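Local atomic coordinates of hypothetical protein TT0907 (Thermus thermophilus, PDB entry 1WDI), a protein that probably transfers and isomerises the ribose moiety of S-adenosylmethionine onto preQ1-modified tRNA, yielding epoxyqueuosine in the queuosine pathway. Residues A[240-243]-A[244-247]; A[21-24]-A[25-28]. One frame throughout, in Å; residues are numbered along the deposited sequence.

How the contacts relate
Both contacts are local, one a stretch of helix and the other a turn in a loop, and each comes just ahead of a strand of the same large mixed sheet. Contact 2 (21-28) runs into strand 28-32; contact 1 (240-247) lies on helix 237-248, which is followed by strand 253-256. Strands 341-344 and 296-300 lie between those two strands and connect them by pairing. Contacts 1 and 2 do not touch: their centres are 31 Å apart and their nearest atoms about 23 Å. They lie at similar distances from the centre of the chain, 21 and 19 Å. The geometry of neither contact ties it to substrate binding; both read as structural packing, and no ligand is at hand to place the active site.

Contact 1 (A[240-243]-A[244-247]); sequences AEAV and NRAK
Ala240, Glu241, Ala242 and Val243 each offer their carbonyl oxygen to the backbone NH four residues on, in Asn244, Arg245, Ala246 and Lys247, with N to O separations of 3.0 to 3.1 Å: regular alpha-helical bonding through most of helix 237-248, nearly to its C-terminal end. Asn244 folds back over this backbone. Its CG is anti to the carbonyl carbon (chi1 -62°), which sets the amide beside the preceding turn and brings ND2 to 3.0 Å from Ala240 O. The angle there is too poor for a hydrogen bond, and Ala240 O is already taken by the Asn244 NH. The amide is instead held from outside: OD1 accepts from the backbone N of Val274, and ND2 too has a partner beyond the two segments. With an alanine in place of Asn244, the Val274 NH would probably lose that acceptor and a gap would open over Ala240 O. One residue on, Arg245 rests its CB 3.4 Å from Glu241 O, and its chain then bends at chi3 (45°), carrying NH2 back to 4.2 Å from Ala242 CA. The guanidinium does not pair with Glu241, whose OE2 stays 5.4 Å from Arg245 NE, and Arg245 NH1 has the like-charged Arg251 NH2 close by. Ala246 lays its CB 3.3 Å from Ala242 O, a small methyl along the buried flank. On that flank Ala242 packs on Glu203 and Arg205 of strand 203-211, while Ala240, Val243 and Ala246 meet loop residues Ala276, Val293 and Arg251, so the helix is laid against the sheet and its connecting loops.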
loop_
_atom_site.group_PDB
_atom_site.type_symbol
_atom_site.label_atom_id
_atom_site.label_comp_id
_atom_site.label_asym_id
_atom_site.label_seq_id
_atom_site.Cartn_x
_atom_site.Cartn_y
_atom_site.Cartn_z
ATOM N N ALA A 240 -1.238 -8.751 15.075
ATOM C CA ALA A 240 -1.024 -7.848 16.199
ATOM C C ALA A 240 -0.298 -8.623 17.291
ATOM O O ALA A 240 0.667 -8.139 17.879
ATOM C CB ALA A 240 -2.356 -7.329 16.725
ATOM N N GLU A 241 -0.759 -9.842 17.549
ATOM C CA GLU A 241 -0.145 -10.670 18.579
ATOM C C GLU A 241 1.315 -11.005 18.260
ATOM O O GLU A 241 2.175 -10.979 19.146
ATOM C CB GLU A 241 -0.960 -11.957 18.772
ATOM C CG GLU A 241 -0.369 -12.928 19.778
ATOM C CD GLU A 241 -1.310 -14.069 20.102
ATOM O OE1 GLU A 241 -2.036 -14.524 19.194
ATOM O OE2 GLU A 241 -1.319 -14.522 21.266
ATOM N N ALA A 242 1.598 -11.306 16.998
ATOM C CA ALA A 242 2.961 -11.651 16.587
ATOM C C ALA A 242 3.920 -10.460 16.685
ATOM O O ALA A 242 5.089 -10.618 17.049
ATOM C CB ALA A 242 2.955 -12.197 15.159
ATOM N N VAL A 243 3.426 -9.271 16.360
ATOM C CA VAL A 243 4.249 -8.067 16.419
ATOM C C VAL A 243 4.575 -7.703 17.865
ATOM O O VAL A 243 5.719 -7.375 18.193
ATOM C CB VAL A 243 3.539 -6.870 15.733
ATOM C CG1 VAL A 243 4.236 -5.567 16.086
ATOM C CG2 VAL A 243 3.545 -7.070 14.219
ATOM N N ASN A 244 3.576 -7.770 18.735
ATOM C CA ASN A 244 3.798 -7.430 20.132
ATOM C C ASN A 244 4.691 -8.435 20.842
ATOM O O ASN A 244 5.534 -8.055 21.655
ATOM C CB ASN A 244 2.460 -7.278 20.858
ATOM C CG ASN A 244 1.622 -6.161 20.278
ATOM O OD1 ASN A 244 2.156 -5.130 19.865
ATOM N ND2 ASN A 244 0.305 -6.352 20.244
ATOM N N ARG A 245 4.525 -9.718 20.536
ATOM C CA ARG A 245 5.368 -10.733 21.159
ATOM C C ARG A 245 6.813 -10.546 20.675
ATOM O O ARG A 245 7.759 -10.674 21.447
ATOM C CB ARG A 245 4.846 -12.140 20.815
ATOM C CG ARG A 245 5.629 -13.293 21.438
ATOM C CD ARG A 245 4.765 -14.558 21.538
ATOM N NE ARG A 245 4.026 -14.789 20.300
ATOM C CZ ARG A 245 4.545 -15.328 19.201
ATOM N NH1 ARG A 245 5.813 -15.716 19.179
ATOM N NH2 ARG A 245 3.801 -15.445 18.108
ATOM N N ALA A 246 6.984 -10.235 19.395
ATOM C CA ALA A 246 8.326 -10.025 18.846
ATOM C C ALA A 246 9.016 -8.863 19.564
ATOM O O ALA A 246 10.187 -8.959 19.943
ATOM C CB ALA A 246 8.245 -9.741 17.352
ATOM N N LYS A 247 8.289 -7.763 19.749
ATOM C CA LYS A 247 8.841 -6.594 20.432
ATOM C C LYS A 247 9.209 -6.960 21.864
ATOM O O LYS A 247 10.282 -6.609 22.343
ATOM C CB LYS A 247 7.825 -5.441 20.427
ATOM C CG LYS A 247 8.223 -4.231 21.281
ATOM C CD LYS A 247 9.567 -3.656 20.862
ATOM C CE LYS A 247 9.918 -2.401 21.654
ATOM N NZ LYS A 247 11.237 -1.839 21.229
#

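Contact 2 (A[21-24]-A[25-28]); sequences VEPR and DMAR
Arg24, Asp25 and Met26 form the bend of a tight turn that folds back on Pro23, where Met26 N donates to Pro23 O at 3.1 Å. The donor stands well above the carbonyl plane, 54° out of it, in keeping with the sharp curl of the chain. A second, weak bond of 3.3 Å runs from Ala27 N to Arg24 O, so two type I turns overlap in succession, just after the cis peptide bond that precedes Pro23. Asp25 holds its CG between its own backbone N and carbonyl carbon (chi1 60°), the crowded position, which carries the carboxylate back toward the start of the turn and sets OD1 3.5 Å from Pro23 CB. The other oxygen, OD2, is hydrogen-bonded to Thr190 OG1, so this buried acid is anchored by a side chain from a distant part of the chain. Met26 returns to the same proline, at another point of its ring. Its CB lies 3.4 Å from Pro23 O and 3.9 Å from Val21 CG1, the two apolar side chains meeting at a slant, while CG runs alongside the proline ring at 3.7 Å from CD. The bend at chi2 places the sulfur and that at chi3 the terminal methyl; the end of the chain leads away from the turn, and the side chain also touches Arg44 and Arg46. Arg24 contributes mainly backbone to the turn; its guanidinium reaches out, with NH2 bonded to Phe189 O and NE more weakly to Leu187 O. The turn is thus fastened to the 187-190 segment ahead of helix 191-199, and as the chain enters strand 28-32, Ala27 bonds through its backbone with Val45, just beyond strand 40-44, and Arg28 with Ala341, the first residue of strand 341-344.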
loop_
_atom_site.group_PDB
_atom_site.type_symbol
_atom_site.label_atom_id
_atom_site.label_comp_id
_atom_site.label_asym_id
_atom_site.label_seq_id
_atom_site.Cartn_x
_atom_site.Cartn_y
_atom_site.Cartn_z
ATOM N N VAL A 21 11.390 -5.513 -13.628
ATOM C CA VAL A 21 12.370 -6.522 -14.002
ATOM C C VAL A 21 11.789 -7.911 -13.745
ATOM O O VAL A 21 10.906 -8.076 -12.906
ATOM C CB VAL A 21 13.680 -6.338 -13.180
ATOM C CG1 VAL A 21 14.585 -7.553 -13.330
ATOM C CG2 VAL A 21 14.410 -5.087 -13.654
ATOM N N GLU A 22 12.281 -8.901 -14.485
ATOM C CA GLU A 22 11.833 -10.284 -14.340
ATOM C C GLU A 22 13.066 -11.177 -14.262
ATOM O O GLU A 22 13.952 -11.077 -15.105
ATOM C CB GLU A 22 10.990 -10.713 -15.546
ATOM C CG GLU A 22 9.602 -10.095 -15.632
ATOM C CD GLU A 22 8.704 -10.512 -14.482
ATOM O OE1 GLU A 22 8.757 -11.697 -14.079
ATOM O OE2 GLU A 22 7.937 -9.658 -13.990
ATOM N N PRO A 23 13.151 -12.041 -13.234
ATOM C CA PRO A 23 12.153 -12.196 -12.170
ATOM C C PRO A 23 12.107 -10.909 -11.353
ATOM O O PRO A 23 13.051 -10.115 -11.389
ATOM C CB PRO A 23 12.683 -13.377 -11.366
ATOM C CG PRO A 23 13.448 -14.168 -12.389
ATOM C CD PRO A 23 14.184 -13.082 -13.127
ATOM N N ARG A 24 11.021 -10.709 -10.615
ATOM C CA ARG A 24 10.858 -9.495 -9.830
ATOM C C ARG A 24 11.923 -9.291 -8.757
ATOM O O ARG A 24 12.295 -8.153 -8.467
ATOM C CB ARG A 24 9.457 -9.462 -9.203
ATOM C CG ARG A 24 8.329 -9.519 -10.241
ATOM C CD ARG A 24 6.954 -9.261 -9.626
ATOM N NE ARG A 24 6.562 -10.279 -8.652
ATOM C CZ ARG A 24 6.118 -11.494 -8.966
ATOM N NH1 ARG A 24 6.002 -11.857 -10.236
ATOM N NH2 ARG A 24 5.789 -12.349 -8.007
ATOM N N ASP A 25 12.417 -10.380 -8.175
ATOM C CA ASP A 25 13.425 -10.272 -7.130
ATOM C C ASP A 25 14.844 -10.053 -7.652
ATOM O O ASP A 25 15.811 -10.175 -6.900
ATOM C CB ASP A 25 13.389 -11.492 -6.202
ATOM C CG ASP A 25 13.649 -12.799 -6.932
ATOM O OD1 ASP A 25 13.888 -12.776 -8.155
ATOM O OD2 ASP A 25 13.612 -13.856 -6.268
ATOM N N MET A 26 14.969 -9.737 -8.939
ATOM C CA MET A 26 16.280 -9.458 -9.509
ATOM C C MET A 26 16.467 -7.942 -9.527
ATOM O O MET A 26 17.512 -7.433 -9.928
ATOM C CB MET A 26 16.418 -10.047 -10.915
ATOM C CG MET A 26 16.770 -11.540 -10.929
ATOM S SD MET A 26 18.332 -11.943 -10.079
ATOM C CE MET A 26 19.546 -11.440 -11.336
ATOM N N ALA A 27 15.438 -7.225 -9.085
ATOM C CA ALA A 27 15.521 -5.772 -8.988
ATOM C C ALA A 27 16.656 -5.492 -8.002
ATOM O O ALA A 27 16.910 -6.291 -7.101
ATOM C CB ALA A 27 14.215 -5.207 -8.447
ATOM N N ARG A 28 17.344 -4.369 -8.158
ATOM C CA ARG A 28 18.437 -4.058 -7.245
ATOM C C ARG A 28 17.923 -3.705 -5.850
ATOM O O ARG A 28 16.776 -3.287 -5.684
ATOM C CB ARG A 28 19.284 -2.914 -7.807
ATOM C CG ARG A 28 19.934 -3.251 -9.151
ATOM C CD ARG A 28 20.780 -2.104 -9.668
ATOM N NE ARG A 28 21.888 -1.813 -8.764
ATOM C CZ ARG A 28 22.772 -0.840 -8.956
ATOM N NH1 ARG A 28 22.680 -0.061 -10.025
ATOM N NH2 ARG A 28 23.738 -0.643 -8.072
#